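Side-chain contact in putative NAD(P)H-flavin oxidoreductase (Neisseria meningitidis serogroup A / serotype 4A, PDB 6WT2), which binds FMN and probably uses NAD(P)H to reduce nitro compounds, as a nitroreductase-family flavoprotein related to NfsB chloramphenicol reductases: residues I65-A68 with I69-F72. Sequence-based numbering, arbitrary orientation. Where two conformers were deposited one is given.
Sequences IRQA and IKPF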
loop_
_atom_site.group_PDB
_atom_site.type_symbol
_atom_site.label_atom_id
_atom_site.label_comp_id
_atom_site.label_asym_id
_atom_site.label_seq_id
_atom_site.Cartn_x
_atom_site.Cartn_y
_atom_site.Cartn_z
ATOM N N ILE A 65 -22.776 -14.820 -2.541
ATOM C CA ILE A 65 -21.507 -14.776 -1.839
ATOM C C ILE A 65 -21.499 -13.611 -0.862
ATOM O O ILE A 65 -21.095 -13.757 0.293
ATOM C CB ILE A 65 -20.346 -14.697 -2.842
ATOM C CG1 ILE A 65 -20.355 -15.915 -3.757
ATOM C CG2 ILE A 65 -19.011 -14.603 -2.101
ATOM C CD1 ILE A 65 -19.179 -15.906 -4.744
ATOM N N ARG A 66 -21.989 -12.449 -1.292
ATOM C CA ARG A 66 -22.025 -11.303 -0.382
ATOM C C ARG A 66 -22.827 -11.620 0.874
ATOM O O ARG A 66 -22.412 -11.277 1.990
ATOM C CB ARG A 66 -22.610 -10.082 -1.086
ATOM C CG ARG A 66 -21.700 -9.476 -2.133
ATOM C CD ARG A 66 -22.279 -8.160 -2.608
ATOM N NE ARG A 66 -21.513 -7.589 -3.709
ATOM C CZ ARG A 66 -21.663 -6.340 -4.133
ATOM N NH1 ARG A 66 -22.530 -5.544 -3.519
ATOM N NH2 ARG A 66 -20.935 -5.886 -5.144
ATOM N N GLN A 67 -23.979 -12.273 0.718
ATOM C CA GLN A 67 -24.776 -12.631 1.887
ATOM C C GLN A 67 -24.075 -13.674 2.744
ATOM O O GLN A 67 -24.243 -13.682 3.969
ATOM C CB GLN A 67 -26.148 -13.129 1.450
ATOM C CG GLN A 67 -27.004 -12.045 0.851
ATOM C CD GLN A 67 -27.542 -11.090 1.890
ATOM O OE1 GLN A 67 -27.648 -9.892 1.646
ATOM N NE2 GLN A 67 -27.898 -11.618 3.057
ATOM N N ALA A 68 -23.266 -14.541 2.124
ATOM C CA ALA A 68 -22.569 -15.575 2.881
ATOM C C ALA A 68 -21.475 -14.998 3.773
ATOM O O ALA A 68 -21.183 -15.563 4.833
ATOM C CB ALA A 68 -21.970 -16.609 1.933
ATOM N N ILE A 69 -20.852 -13.887 3.363
ATOM C CA ILE A 69 -19.771 -13.312 4.157
ATOM C C ILE A 69 -20.266 -12.237 5.112
ATOM O O ILE A 69 -19.547 -11.878 6.057
ATOM C CB ILE A 69 -18.654 -12.753 3.245
ATOM C CG1 ILE A 69 -19.185 -11.644 2.336
ATOM C CG2 ILE A 69 -18.011 -13.875 2.428
ATOM C CD1 ILE A 69 -18.155 -11.086 1.385
ATOM N N LYS A 70 -21.484 -11.747 4.925
ATOM C CA LYS A 70 -22.003 -10.689 5.787
ATOM C C LYS A 70 -21.954 -11.002 7.283
ATOM O O LYS A 70 -21.560 -10.107 8.051
ATOM C CB LYS A 70 -23.434 -10.353 5.345
ATOM C CG LYS A 70 -24.107 -9.299 6.221
ATOM C CD LYS A 70 -25.558 -9.082 5.838
ATOM C CE LYS A 70 -25.699 -8.599 4.405
ATOM N NZ LYS A 70 -27.146 -8.523 4.014
ATOM N N PRO A 71 -22.315 -12.204 7.762
ATOM C CA PRO A 71 -22.342 -12.433 9.218
ATOM C C PRO A 71 -21.013 -12.216 9.924
ATOM O O PRO A 71 -21.022 -11.958 11.134
ATOM C CB PRO A 71 -22.793 -13.897 9.335
ATOM C CG PRO A 71 -23.514 -14.167 8.077
ATOM C CD PRO A 71 -22.797 -13.392 7.028
ATOM N N PHE A 72 -19.874 -12.315 9.236
ATOM C CA PHE A 72 -18.592 -12.066 9.886
ATOM C C PHE A 72 -17.862 -10.862 9.303
ATOM O O PHE A 72 -16.671 -10.674 9.582
ATOM C CB PHE A 72 -17.704 -13.314 9.823
ATOM C CG PHE A 72 -17.488 -13.858 8.434
ATOM C CD1 PHE A 72 -16.526 -13.310 7.595
ATOM C CD2 PHE A 72 -18.234 -14.938 7.978
ATOM C CE1 PHE A 72 -16.334 -13.819 6.299
ATOM C CE2 PHE A 72 -18.035 -15.462 6.688
ATOM C CZ PHE A 72 -17.083 -14.897 5.859
#
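Ile69 N closes the last regular turn of helix 63-69 on Ile65 O, 3.1 Å away, and makes a weak second bond to Arg66 O, a mix of i to i-4 and i to i-3 pairing where the helix tightens. With chi1 at 61°, CG1 of Ile69 lies between its own backbone N and carbonyl carbon, folded back against the preceding turn, 3.3 Å from Arg66 O. The side chain then meets Met178 and Val181 of helix 175-185 and Leu80 of helix 79-82. Lys70 N also reaches Arg66 O, so that carbonyl takes two weak, bent bonds. The Lys70 side chain runs alongside that of Gln67, and its NZ forms a salt bridge with Asp81. Pro71 has no N-H to offer, and its CD lies 3.4 Å from Gln67 O and 3.5 Å from Ala68 O. After this 3-10 step, Phe72 N bonds to Ile69 O at 3.2 Å, and chi1 of 55° folds the ring back so that Ile69 O stands 3.5 Å above the ring plane, over its centre. CE2 of the same ring approaches Ala68 O obliquely at 3.7 Å. Beyond the turn, Phe72 lies against Asn174 and Asp177, and its side chain is about 11 Å from a bound FMN. The helix thus ends by tightening into a 3-10 turn: bent, shared bonds replace regular pairing, Gln67 O meets the CD of Pro71 in place of an i to i-4 donor, and the charge of Lys70 is met by Asp81.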